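Local coordinates for guanine nucleotide exchange protein (Legionella pneumophila, PDB 1XSZ) that probably promotes guanine nucleotide exchange on ADP-ribosylation factor GTPases through a Sec7 domain whose active site lies beneath a C-terminal cap, at residues A119-N124 with S129-A134; Y135-Q140 with A179-E184; R166-G171 with G175-K180. All blocks are in the same frame, centred on the assembly; numbering follows the deposited sequence.

Interaction 1 of 3, residues A119-N124 with S129-A134; sequences AYFQQN and SNADAA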
ATOM      1  N   ALA A 119      18.245  -2.790   0.204  1.00 19.57           N
ATOM      2  CA  ALA A 119      18.899  -4.010   0.663  1.00 19.09           C
ATOM      3  C   ALA A 119      19.696  -4.676  -0.450  1.00 21.21           C
ATOM      4  O   ALA A 119      20.774  -5.225  -0.204  1.00 22.57           O
ATOM      5  CB  ALA A 119      17.869  -4.983   1.219  1.00 19.50           C
ATOM      6  N   TYR A 120      19.165  -4.638  -1.669  1.00 22.16           N
ATOM      7  CA  TYR A 120      19.853  -5.233  -2.805  1.00 23.36           C
ATOM      8  C   TYR A 120      21.197  -4.552  -2.967  1.00 24.34           C
ATOM      9  O   TYR A 120      22.226  -5.212  -3.112  1.00 23.38           O
ATOM     10  CB  TYR A 120      19.058  -5.052  -4.101  1.00 24.90           C
ATOM     11  CG  TYR A 120      19.804  -5.590  -5.304  1.00 25.69           C
ATOM     12  CD1 TYR A 120      19.912  -6.960  -5.518  1.00 24.97           C
ATOM     13  CD2 TYR A 120      20.469  -4.732  -6.182  1.00 24.24           C
ATOM     14  CE1 TYR A 120      20.671  -7.471  -6.570  1.00 23.75           C
ATOM     15  CE2 TYR A 120      21.235  -5.232  -7.241  1.00 25.08           C
ATOM     16  CZ  TYR A 120      21.329  -6.604  -7.424  1.00 23.85           C
ATOM     17  OH  TYR A 120      22.093  -7.114  -8.448  1.00 25.52           O
ATOM     18  N   PHE A 121      21.174  -3.223  -2.956  1.00 24.39           N
ATOM     19  CA  PHE A 121      22.385  -2.430  -3.101  1.00 26.29           C
ATOM     20  C   PHE A 121      23.376  -2.726  -1.980  1.00 27.12           C
ATOM     21  O   PHE A 121      24.567  -2.911  -2.226  1.00 27.15           O
ATOM     22  CB  PHE A 121      22.037  -0.939  -3.107  1.00 26.75           C
ATOM     23  CG  PHE A 121      23.237  -0.035  -3.125  1.00 28.95           C
ATOM     24  CD1 PHE A 121      24.153  -0.093  -4.169  1.00 30.44           C
ATOM     25  CD2 PHE A 121      23.452   0.874  -2.095  1.00 29.77           C
ATOM     26  CE1 PHE A 121      25.270   0.742  -4.188  1.00 31.98           C
ATOM     27  CE2 PHE A 121      24.567   1.715  -2.104  1.00 31.24           C
ATOM     28  CZ  PHE A 121      25.475   1.648  -3.152  1.00 31.40           C
ATOM     29  N   GLN A 122      22.880  -2.774  -0.748  1.00 26.52           N
ATOM     30  CA  GLN A 122      23.729  -3.045   0.407  1.00 28.34           C
ATOM     31  C   GLN A 122      24.431  -4.396   0.272  1.00 29.07           C
ATOM     32  O   GLN A 122      25.605  -4.532   0.625  1.00 29.46           O
ATOM     33  CB  GLN A 122      22.888  -3.012   1.689  1.00 28.91           C
ATOM     34  CG  GLN A 122      23.690  -3.043   2.990  1.00 33.00           C
ATOM     35  CD  GLN A 122      24.373  -4.374   3.235  1.00 34.24           C
ATOM     36  OE1 GLN A 122      23.725  -5.420   3.273  1.00 36.26           O
ATOM     37  NE2 GLN A 122      25.691  -4.340   3.406  1.00 36.04           N
ATOM     38  N   GLN A 123      23.714  -5.389  -0.249  1.00 28.49           N
ATOM     39  CA  GLN A 123      24.267  -6.728  -0.421  1.00 29.36           C
ATOM     40  C   GLN A 123      24.956  -6.951  -1.770  1.00 30.05           C
ATOM     41  O   GLN A 123      25.662  -7.946  -1.951  1.00 31.29           O
ATOM     42  CB  GLN A 123      23.163  -7.778  -0.214  1.00 28.98           C
ATOM     43  CG  GLN A 123      22.703  -7.917   1.239  1.00 28.75           C
ATOM     44  CD  GLN A 123      21.563  -8.912   1.425  1.00 28.18           C
ATOM     45  OE1 GLN A 123      21.626 -10.051   0.960  1.00 26.72           O
ATOM     46  NE2 GLN A 123      20.516  -8.484   2.124  1.00 28.19           N
ATOM     47  N   ASN A 124      24.761  -6.027  -2.709  1.00 31.35           N
ATOM     48  CA  ASN A 124      25.365  -6.135  -4.040  1.00 32.39           C
ATOM     49  C   ASN A 124      25.845  -4.777  -4.562  1.00 33.45           C
ATOM     50  O   ASN A 124      25.395  -4.310  -5.608  1.00 32.64           O
ATOM     51  CB  ASN A 124      24.354  -6.730  -5.028  1.00 33.42           C
ATOM     52  CG  ASN A 124      23.984  -8.162  -4.693  1.00 34.15           C
ATOM     53  OD1 ASN A 124      24.798  -9.075  -4.831  1.00 35.68           O
ATOM     54  ND2 ASN A 124      22.751  -8.363  -4.242  1.00 34.02           N
ATOM     55  N   SER A 129      25.025   1.828  -9.022  1.00 35.04           N
ATOM     56  CA  SER A 129      25.779   2.929  -8.433  1.00 34.20           C
ATOM     57  C   SER A 129      25.308   3.239  -7.013  1.00 33.85           C
ATOM     58  O   SER A 129      26.123   3.419  -6.107  1.00 34.09           O
ATOM     59  CB  SER A 129      25.652   4.180  -9.304  1.00 34.35           C
ATOM     60  OG  SER A 129      26.423   5.249  -8.780  1.00 33.96           O
ATOM     61  N   ASN A 130      23.995   3.312  -6.824  1.00 31.99           N
ATOM     62  CA  ASN A 130      23.431   3.585  -5.506  1.00 30.27           C
ATOM     63  C   ASN A 130      22.054   2.952  -5.336  1.00 28.61           C
ATOM     64  O   ASN A 130      21.572   2.251  -6.225  1.00 27.11           O
ATOM     65  CB  ASN A 130      23.342   5.093  -5.254  1.00 30.72           C
ATOM     66  CG  ASN A 130      22.700   5.845  -6.401  1.00 32.98           C
ATOM     67  OD1 ASN A 130      21.663   5.442  -6.927  1.00 30.40           O
ATOM     68  ND2 ASN A 130      23.310   6.958  -6.786  1.00 33.99           N
ATOM     69  N   ALA A 131      21.431   3.198  -4.187  1.00 27.35           N
ATOM     70  CA  ALA A 131      20.113   2.644  -3.894  1.00 26.29           C
ATOM     71  C   ALA A 131      19.046   3.198  -4.830  1.00 25.35           C
ATOM     72  O   ALA A 131      18.122   2.482  -5.218  1.00 23.89           O
ATOM     73  CB  ALA A 131      19.737   2.934  -2.445  1.00 26.06           C
ATOM     74  N   ASP A 132      19.167   4.474  -5.187  1.00 23.85           N
ATOM     75  CA  ASP A 132      18.206   5.102  -6.085  1.00 23.63           C
ATOM     76  C   ASP A 132      18.230   4.418  -7.444  1.00 21.81           C
ATOM     77  O   ASP A 132      17.197   4.277  -8.100  1.00 20.29           O
ATOM     78  CB  ASP A 132      18.522   6.590  -6.254  1.00 27.39           C
ATOM     79  CG  ASP A 132      18.383   7.365  -4.961  1.00 30.53           C
ATOM     80  OD1 ASP A 132      17.297   7.303  -4.348  1.00 32.53           O
ATOM     81  OD2 ASP A 132      19.358   8.036  -4.557  1.00 34.76           O
ATOM     82  N   ALA A 133      19.414   3.995  -7.870  1.00 20.23           N
ATOM     83  CA  ALA A 133      19.552   3.320  -9.150  1.00 18.57           C
ATOM     84  C   ALA A 133      18.869   1.962  -9.068  1.00 17.41           C
ATOM     85  O   ALA A 133      18.236   1.518 -10.027  1.00 17.22           O
ATOM     86  CB  ALA A 133      21.029   3.155  -9.499  1.00 18.76           C
ATOM     87  N   ALA A 134      18.997   1.302  -7.920  1.00 18.02           N
ATOM     88  CA  ALA A 134      18.374   0.002  -7.721  1.00 16.31           C
ATOM     89  C   ALA A 134      16.857   0.158  -7.716  1.00 15.77           C
ATOM     90  O   ALA A 134      16.143  -0.697  -8.236  1.00 14.63           O
ATOM     91  CB  ALA A 134      18.848  -0.618  -6.408  1.00 18.70           C
TER

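Interaction 2 of 3, residues Y135-Q140 with A179-E184; sequences YLLAFQ and AKFLEE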
ATOM      1  N   TYR A 135      16.379   1.254  -7.135  1.00 15.20           N
ATOM      2  CA  TYR A 135      14.944   1.532  -7.073  1.00 13.78           C
ATOM      3  C   TYR A 135      14.402   1.734  -8.488  1.00 14.20           C
ATOM      4  O   TYR A 135      13.358   1.185  -8.852  1.00 13.85           O
ATOM      5  CB  TYR A 135      14.693   2.780  -6.218  1.00 14.61           C
ATOM      6  CG  TYR A 135      13.259   3.271  -6.219  1.00 13.64           C
ATOM      7  CD1 TYR A 135      12.232   2.508  -5.662  1.00 15.09           C
ATOM      8  CD2 TYR A 135      12.936   4.508  -6.771  1.00 16.41           C
ATOM      9  CE1 TYR A 135      10.914   2.974  -5.656  1.00 15.68           C
ATOM     10  CE2 TYR A 135      11.630   4.983  -6.771  1.00 16.81           C
ATOM     11  CZ  TYR A 135      10.624   4.214  -6.209  1.00 15.88           C
ATOM     12  OH  TYR A 135       9.337   4.700  -6.199  1.00 14.76           O
ATOM     13  N   LEU A 136      15.101   2.528  -9.292  1.00 13.93           N
ATOM     14  CA  LEU A 136      14.676   2.756 -10.668  1.00 13.08           C
ATOM     15  C   LEU A 136      14.590   1.418 -11.407  1.00 13.45           C
ATOM     16  O   LEU A 136      13.605   1.135 -12.089  1.00 13.21           O
ATOM     17  CB  LEU A 136      15.661   3.683 -11.394  1.00 15.42           C
ATOM     18  CG  LEU A 136      15.433   3.827 -12.904  1.00 15.22           C
ATOM     19  CD1 LEU A 136      14.094   4.498 -13.165  1.00 17.44           C
ATOM     20  CD2 LEU A 136      16.565   4.635 -13.523  1.00 17.74           C
ATOM     21  N   LEU A 137      15.623   0.596 -11.268  0.50 11.56           N
ATOM     22  CA  LEU A 137      15.648  -0.702 -11.930  0.50 12.12           C
ATOM     23  C   LEU A 137      14.484  -1.569 -11.455  0.50 10.66           C
ATOM     24  O   LEU A 137      13.838  -2.244 -12.256  0.50 11.18           O
ATOM     25  CB  LEU A 137      16.967  -1.415 -11.634  0.50 15.07           C
ATOM     26  CG  LEU A 137      17.464  -2.409 -12.681  0.50 17.83           C
ATOM     27  CD1 LEU A 137      17.771  -1.686 -13.991  0.50 17.76           C
ATOM     28  CD2 LEU A 137      18.710  -3.087 -12.151  0.50 17.71           C
ATOM     29  N   ALA A 138      14.224  -1.542 -10.151  1.00 12.09           N
ATOM     30  CA  ALA A 138      13.142  -2.329  -9.579  1.00 11.51           C
ATOM     31  C   ALA A 138      11.770  -1.944 -10.114  1.00 12.72           C
ATOM     32  O   ALA A 138      11.031  -2.815 -10.578  1.00 12.90           O
ATOM     33  CB  ALA A 138      13.161  -2.231  -8.056  1.00 12.73           C
ATOM     34  N   PHE A 139      11.420  -0.658 -10.074  1.00 11.67           N
ATOM     35  CA  PHE A 139      10.095  -0.312 -10.559  1.00 11.75           C
ATOM     36  C   PHE A 139       9.988  -0.401 -12.077  1.00 11.47           C
ATOM     37  O   PHE A 139       8.917  -0.698 -12.602  1.00 12.02           O
ATOM     38  CB  PHE A 139       9.586   1.025  -9.949  1.00 12.39           C
ATOM     39  CG  PHE A 139      10.140   2.282 -10.566  1.00 11.85           C
ATOM     40  CD1 PHE A 139       9.760   2.679 -11.842  1.00 13.00           C
ATOM     41  CD2 PHE A 139      10.950   3.135  -9.812  1.00 13.70           C
ATOM     42  CE1 PHE A 139      10.165   3.912 -12.362  1.00 15.15           C
ATOM     43  CE2 PHE A 139      11.362   4.371 -10.324  1.00 14.26           C
ATOM     44  CZ  PHE A 139      10.964   4.757 -11.601  1.00 13.83           C
ATOM     45  N   GLN A 140      11.093  -0.206 -12.793  1.00 12.18           N
ATOM     46  CA  GLN A 140      11.056  -0.351 -14.243  1.00 12.50           C
ATOM     47  C   GLN A 140      10.818  -1.836 -14.560  1.00 11.92           C
ATOM     48  O   GLN A 140      10.058  -2.166 -15.466  1.00 13.20           O
ATOM     49  CB  GLN A 140      12.375   0.118 -14.877  1.00 13.93           C
ATOM     50  CG  GLN A 140      12.583   1.628 -14.890  1.00 17.61           C
ATOM     51  CD  GLN A 140      11.659   2.349 -15.853  1.00 16.00           C
ATOM     52  OE1 GLN A 140      11.280   1.811 -16.889  1.00 20.35           O
ATOM     53  NE2 GLN A 140      11.314   3.586 -15.524  1.00 19.84           N
ATOM     54  N   ALA A 179      24.977  -2.293 -20.764  1.00 23.26           N
ATOM     55  CA  ALA A 179      24.085  -2.792 -21.805  1.00 23.39           C
ATOM     56  C   ALA A 179      23.760  -4.273 -21.646  1.00 22.48           C
ATOM     57  O   ALA A 179      22.601  -4.677 -21.759  1.00 22.32           O
ATOM     58  CB  ALA A 179      24.702  -2.543 -23.178  1.00 24.80           C
ATOM     59  N   LYS A 180      24.778  -5.082 -21.377  1.00 21.82           N
ATOM     60  CA  LYS A 180      24.576  -6.518 -21.230  1.00 20.99           C
ATOM     61  C   LYS A 180      23.811  -6.861 -19.960  1.00 20.03           C
ATOM     62  O   LYS A 180      23.182  -7.917 -19.868  1.00 19.27           O
ATOM     63  CB  LYS A 180      25.924  -7.243 -21.270  1.00 20.61           C
ATOM     64  CG  LYS A 180      26.694  -6.980 -22.561  1.00 23.65           C
ATOM     65  CD  LYS A 180      25.803  -7.194 -23.779  1.00 24.82           C
ATOM     66  CE  LYS A 180      26.430  -6.626 -25.040  1.00 25.86           C
ATOM     67  NZ  LYS A 180      25.507  -6.728 -26.205  1.00 28.05           N
ATOM     68  N   PHE A 181      23.865  -5.969 -18.981  1.00 18.06           N
ATOM     69  CA  PHE A 181      23.136  -6.180 -17.741  1.00 18.65           C
ATOM     70  C   PHE A 181      21.650  -5.993 -18.051  1.00 18.03           C
ATOM     71  O   PHE A 181      20.807  -6.802 -17.649  1.00 18.02           O
ATOM     72  CB  PHE A 181      23.578  -5.166 -16.685  1.00 19.67           C
ATOM     73  CG  PHE A 181      22.726  -5.175 -15.450  1.00 20.84           C
ATOM     74  CD1 PHE A 181      22.726  -6.268 -14.591  1.00 23.11           C
ATOM     75  CD2 PHE A 181      21.903  -4.094 -15.156  1.00 22.74           C
ATOM     76  CE1 PHE A 181      21.917  -6.285 -13.455  1.00 23.85           C
ATOM     77  CE2 PHE A 181      21.093  -4.101 -14.027  1.00 24.15           C
ATOM     78  CZ  PHE A 181      21.100  -5.199 -13.174  1.00 23.12           C
ATOM     79  N   LEU A 182      21.329  -4.929 -18.778  1.00 17.73           N
ATOM     80  CA  LEU A 182      19.941  -4.664 -19.132  1.00 17.37           C
ATOM     81  C   LEU A 182      19.391  -5.721 -20.082  1.00 17.86           C
ATOM     82  O   LEU A 182      18.220  -6.086 -19.996  1.00 16.40           O
ATOM     83  CB  LEU A 182      19.800  -3.262 -19.739  1.00 16.40           C
ATOM     84  CG  LEU A 182      20.025  -2.104 -18.761  1.00 15.95           C
ATOM     85  CD1 LEU A 182      19.725  -0.781 -19.458  1.00 16.45           C
ATOM     86  CD2 LEU A 182      19.120  -2.268 -17.547  1.00 16.05           C
ATOM     87  N   GLU A 183      20.226  -6.220 -20.986  1.00 17.26           N
ATOM     88  CA  GLU A 183      19.785  -7.247 -21.922  1.00 17.41           C
ATOM     89  C   GLU A 183      19.429  -8.514 -21.141  1.00 16.28           C
ATOM     90  O   GLU A 183      18.447  -9.199 -21.444  1.00 17.09           O
ATOM     91  CB  GLU A 183      20.886  -7.523 -22.955  1.00 19.58           C
ATOM     92  CG  GLU A 183      21.060  -6.368 -23.945  1.00 22.59           C
ATOM     93  CD  GLU A 183      22.224  -6.554 -24.902  1.00 25.82           C
ATOM     94  OE1 GLU A 183      22.421  -7.684 -25.399  1.00 26.87           O
ATOM     95  OE2 GLU A 183      22.929  -5.558 -25.173  1.00 28.54           O
ATOM     96  N   GLU A 184      20.222  -8.810 -20.122  1.00 16.41           N
ATOM     97  CA  GLU A 184      19.987  -9.974 -19.282  1.00 16.22           C
ATOM     98  C   GLU A 184      18.713  -9.791 -18.452  1.00 15.65           C
ATOM     99  O   GLU A 184      17.892 -10.701 -18.353  1.00 15.47           O
ATOM    100  CB  GLU A 184      21.189 -10.187 -18.369  1.00 17.10           C
ATOM    101  CG  GLU A 184      20.898 -10.998 -17.139  1.00 19.27           C
ATOM    102  CD  GLU A 184      22.113 -11.125 -16.260  1.00 20.17           C
ATOM    103  OE1 GLU A 184      23.027 -10.276 -16.382  1.00 20.86           O
ATOM    104  OE2 GLU A 184      22.147 -12.060 -15.445  1.00 20.01           O
TER

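Interaction 3 of 3, residues R166-G171 with G175-K180; sequences RNLRGG and GDFDAK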
ATOM      1  N   ARG A 166      17.306   2.466 -24.085  1.00 18.47           N
ATOM      2  CA  ARG A 166      17.121   3.874 -24.411  1.00 20.70           C
ATOM      3  C   ARG A 166      16.447   4.635 -23.274  1.00 19.91           C
ATOM      4  O   ARG A 166      16.879   5.725 -22.894  1.00 20.68           O
ATOM      5  CB  ARG A 166      16.283   4.024 -25.686  1.00 22.20           C
ATOM      6  CG  ARG A 166      16.022   5.477 -26.064  1.00 26.96           C
ATOM      7  CD  ARG A 166      15.196   5.634 -27.340  1.00 29.32           C
ATOM      8  NE  ARG A 166      13.826   5.146 -27.203  1.00 32.29           N
ATOM      9  CZ  ARG A 166      13.421   3.934 -27.564  1.00 34.14           C
ATOM     10  NH1 ARG A 166      14.282   3.072 -28.091  1.00 35.32           N
ATOM     11  NH2 ARG A 166      12.151   3.582 -27.405  1.00 33.60           N
ATOM     12  N   ASN A 167      15.390   4.051 -22.723  1.00 18.69           N
ATOM     13  CA  ASN A 167      14.650   4.696 -21.652  1.00 18.62           C
ATOM     14  C   ASN A 167      15.380   4.808 -20.318  1.00 19.68           C
ATOM     15  O   ASN A 167      15.091   5.708 -19.527  1.00 21.88           O
ATOM     16  CB  ASN A 167      13.303   3.992 -21.472  1.00 19.21           C
ATOM     17  CG  ASN A 167      12.277   4.448 -22.491  1.00 19.03           C
ATOM     18  OD1 ASN A 167      11.717   5.542 -22.376  1.00 21.11           O
ATOM     19  ND2 ASN A 167      12.038   3.625 -23.503  1.00 18.93           N
ATOM     20  N   LEU A 168      16.328   3.909 -20.065  1.00 18.26           N
ATOM     21  CA  LEU A 168      17.068   3.953 -18.809  1.00 17.91           C
ATOM     22  C   LEU A 168      18.386   4.709 -18.886  1.00 18.83           C
ATOM     23  O   LEU A 168      19.153   4.717 -17.922  1.00 18.12           O
ATOM     24  CB  LEU A 168      17.319   2.536 -18.283  1.00 17.23           C
ATOM     25  CG  LEU A 168      16.085   1.810 -17.740  1.00 17.20           C
ATOM     26  CD1 LEU A 168      16.493   0.467 -17.158  1.00 18.93           C
ATOM     27  CD2 LEU A 168      15.417   2.658 -16.671  1.00 23.08           C
ATOM     28  N   ARG A 169      18.652   5.345 -20.023  1.00 20.02           N
ATOM     29  CA  ARG A 169      19.882   6.116 -20.176  1.00 22.05           C
ATOM     30  C   ARG A 169      19.968   7.149 -19.060  1.00 22.47           C
ATOM     31  O   ARG A 169      18.992   7.843 -18.775  1.00 23.48           O
ATOM     32  CB  ARG A 169      19.903   6.839 -21.525  1.00 24.73           C
ATOM     33  CG  ARG A 169      20.055   5.938 -22.730  1.00 29.37           C
ATOM     34  CD  ARG A 169      19.963   6.751 -24.011  1.00 33.04           C
ATOM     35  NE  ARG A 169      20.150   5.929 -25.203  1.00 37.22           N
ATOM     36  CZ  ARG A 169      19.959   6.364 -26.443  1.00 38.57           C
ATOM     37  NH1 ARG A 169      19.574   7.615 -26.657  1.00 40.23           N
ATOM     38  NH2 ARG A 169      20.153   5.548 -27.471  1.00 40.00           N
ATOM     39  N   GLY A 170      21.137   7.243 -18.432  1.00 22.96           N
ATOM     40  CA  GLY A 170      21.336   8.199 -17.356  1.00 22.79           C
ATOM     41  C   GLY A 170      20.637   7.836 -16.061  1.00 22.90           C
ATOM     42  O   GLY A 170      20.645   8.617 -15.111  1.00 24.63           O
ATOM     43  N   GLY A 171      20.043   6.646 -16.013  1.00 21.95           N
ATOM     44  CA  GLY A 171      19.330   6.224 -14.821  1.00 21.51           C
ATOM     45  C   GLY A 171      20.193   5.638 -13.721  1.00 21.58           C
ATOM     46  O   GLY A 171      19.743   5.473 -12.586  1.00 21.26           O
ATOM     47  N   GLY A 175      24.728   8.092 -14.763  1.00 24.32           N
ATOM     48  CA  GLY A 175      25.359   7.336 -15.828  1.00 22.95           C
ATOM     49  C   GLY A 175      24.416   6.275 -16.357  1.00 22.55           C
ATOM     50  O   GLY A 175      23.227   6.291 -16.043  1.00 22.50           O
ATOM     51  N   ASP A 176      24.932   5.352 -17.161  1.00 22.51           N
ATOM     52  CA  ASP A 176      24.099   4.293 -17.715  1.00 22.70           C
ATOM     53  C   ASP A 176      24.379   2.958 -17.051  1.00 22.97           C
ATOM     54  O   ASP A 176      25.420   2.764 -16.418  1.00 23.87           O
ATOM     55  CB  ASP A 176      24.339   4.131 -19.221  1.00 24.29           C
ATOM     56  CG  ASP A 176      24.150   5.420 -19.991  1.00 24.93           C
ATOM     57  OD1 ASP A 176      23.246   6.204 -19.640  1.00 24.90           O
ATOM     58  OD2 ASP A 176      24.905   5.639 -20.964  1.00 29.69           O
ATOM     59  N   PHE A 177      23.424   2.043 -17.184  1.00 20.97           N
ATOM     60  CA  PHE A 177      23.575   0.692 -16.661  1.00 20.61           C
ATOM     61  C   PHE A 177      24.279  -0.046 -17.793  1.00 22.19           C
ATOM     62  O   PHE A 177      24.135   0.328 -18.958  1.00 22.49           O
ATOM     63  CB  PHE A 177      22.207   0.044 -16.416  1.00 18.26           C
ATOM     64  CG  PHE A 177      21.411   0.687 -15.319  1.00 17.15           C
ATOM     65  CD1 PHE A 177      21.706   0.429 -13.985  1.00 17.39           C
ATOM     66  CD2 PHE A 177      20.370   1.561 -15.620  1.00 17.71           C
ATOM     67  CE1 PHE A 177      20.981   1.031 -12.966  1.00 16.52           C
ATOM     68  CE2 PHE A 177      19.638   2.169 -14.607  1.00 17.23           C
ATOM     69  CZ  PHE A 177      19.944   1.906 -13.277  1.00 17.12           C
ATOM     70  N   ASP A 178      25.042  -1.083 -17.467  1.00 23.57           N
ATOM     71  CA  ASP A 178      25.728  -1.846 -18.503  1.00 25.46           C
ATOM     72  C   ASP A 178      24.705  -2.431 -19.471  1.00 24.71           C
ATOM     73  O   ASP A 178      23.690  -2.992 -19.053  1.00 23.24           O
ATOM     74  CB  ASP A 178      26.560  -2.970 -17.883  1.00 28.34           C
ATOM     75  CG  ASP A 178      27.825  -2.460 -17.219  1.00 31.80           C
ATOM     76  OD1 ASP A 178      28.576  -3.286 -16.657  1.00 33.06           O
ATOM     77  OD2 ASP A 178      28.071  -1.234 -17.261  1.00 34.50           O
ATOM     78  N   ALA A 179      24.977  -2.293 -20.764  1.00 23.26           N
ATOM     79  CA  ALA A 179      24.085  -2.792 -21.805  1.00 23.39           C
ATOM     80  C   ALA A 179      23.760  -4.273 -21.646  1.00 22.48           C
ATOM     81  O   ALA A 179      22.601  -4.677 -21.759  1.00 22.32           O
ATOM     82  CB  ALA A 179      24.702  -2.543 -23.178  1.00 24.80           C
ATOM     83  N   LYS A 180      24.778  -5.082 -21.377  1.00 21.82           N
ATOM     84  CA  LYS A 180      24.576  -6.518 -21.230  1.00 20.99           C
ATOM     85  C   LYS A 180      23.811  -6.861 -19.960  1.00 20.03           C
ATOM     86  O   LYS A 180      23.182  -7.917 -19.868  1.00 19.27           O
ATOM     87  CB  LYS A 180      25.924  -7.243 -21.270  1.00 20.61           C
ATOM     88  CG  LYS A 180      26.694  -6.980 -22.561  1.00 23.65           C
ATOM     89  CD  LYS A 180      25.803  -7.194 -23.779  1.00 24.82           C
ATOM     90  CE  LYS A 180      26.430  -6.626 -25.040  1.00 25.86           C
ATOM     91  NZ  LYS A 180      25.507  -6.728 -26.205  1.00 28.05           N
TER
HETATM   92  O   HOH W   1      21.203   2.951 -18.615  1.00 19.34           O

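Interaction 1 of 3, residues A119-N124 with S129-A134
Phe121 lays one face of its ring on the backbone of Asn130 and Ala131, where the chain enters helix 131-149. Asn130 CA forms a CH-pi contact with this face, 3.8 Å from the centroid of the Phe121 ring and 18° off the ring normal. The next peptide nitrogen lies over the same face, with Ala131 N 3.7 Å from Phe121 CD2, so the ring lies mainly over the peptide backbone. Ser129 O approaches the far end of the ring obliquely, 3.4 Å from Phe121 CE1. With CG anti to the backbone N (chi1 175°), Phe121 carries its ring from helix 106-123 to the 129-134 segment; its CD2 also brushes Ala131 CB, a lesser side-chain neighbour, at 4.3 Å.

The CB of Asn130 points away from the 119-124 segment, and its amide oxygen caps the helix that follows. OD1 accepts from Ala133 N at 2.8 Å, with the donor close to the carbonyl direction (C=O...N 168°), an N-cap that fixes the backbone on which Phe121 rests. A looser apolar contact, Tyr120 CD2 to Ala134 CB at 4.4 Å, extends the packing inward.

The contact closes the loop between helices 106-123 and 131-149 of the Sec7 domain. Tyr120 also meets Phe89 of helix 89-98 edge-to-face, while Ser129 is hydrogen-bonded through N to Asn172 and through OG to Asn173, in the loop before helix 179-191.

Interaction 2 of 3, residues Y135-Q140 with A179-E184
Leu137 and Leu182 mark the nearest approach of the two helical segments, their CA atoms 9.3 Å apart, a spacing bridged by side chains alone. This is helix-to-helix packing within the all-helical Sec7 domain, between helix 131-149 and the start of helix 179-191, and it is buried and apolar.

Leu137 carries one side of it, its CG anti to the backbone N (chi1 -152°) and its methyl groups turned mainly to different partners, CD2 to Phe181 and CD1 to Leu182. CD2 heads for the edge of the Phe181 ring, close to the ring plane, near CE2 and CZ; the modelled separation is too short to be trusted, and Leu137 has a second conformer. Phe181 reaches in from the opposing direction. In the same conformer, Leu137 CD1 lies 3.8 Å from Leu182 CD2, the two leucines meeting at a slant.

Phe89 of helix 89-98 touches both Leu137 and Phe181. Another face of helix 131-149 turns to the capping domain, where Trp253 stacks on Phe139 and, like Lys251, is hydrogen-bonded to Tyr135 OH.

Beyond the interface, helix 179-191 carries an internal salt bridge: Lys180 NZ meets Glu183 OE2 on its syn side at 3.0 Å, 21° out of the carboxylate plane.

Interaction 3 of 3, residues R166-G171 with G175-K180
A type II beta turn, Leu168 to Gly171, directly follows helix 161-167 and is gripped by Asp176 from the returning arm of the loop. Asp176 OD1 accepts from Gly170 N in a short hydrogen bond of 2.6 Å, with an N-H...O angle of 155° and the donor nearly in line with the C-O bond. The side chain is set for this by a CG that lies beside its own backbone N (chi1 -55°). OD1 also passes 3.4 Å from Arg169 CA, whereas the guanidinium group of Arg169 is directed elsewhere and makes no ion pair with it.

The turn is closed by its own bond, Gly171 N to Leu168 O at 2.9 Å, and Gly170 occupies its third position with positive phi. In the Sec7 domain this loop joins helix 161-167 to helix 179-191. A water ties its two arms together: it accepts from Phe177 N at 2.8 Å and donates more weakly to Leu168 O.

Phe177 supplies the apolar part. Its ring extends past the turn, so that CE2 lies 3.6 Å from Gly171 C, approached obliquely, and CD2 lies 4.2 Å from Leu168 CB. Both side chains are buried. Leu168 rests on Leu136, Leu137 and Gln140 of helix 131-149, while Phe177 touches Ala133 of that helix and Val128; Leu182 borders both.

How the interactions relate
From the N terminus, interaction 1 comes first, closing the short loop that joins helices 106-123 and 131-149. The second helix runs straight on into 135-140, where interaction 2 opens; it closes only at 179-184, after helix 161-167 and its following loop, and ties helix 131-149 to helix 179-191. Interaction 3 opens within that span, closes the much smaller loop between helices 161-167 and 179-191, and ends on the same stretch, sharing Ala179 and Lys180. Interactions 2 and 3 touch directly, Leu136 against Gly171 O among other side-chain packing, and interaction 1 also packs against interaction 3. All three lie in the Sec7 domain.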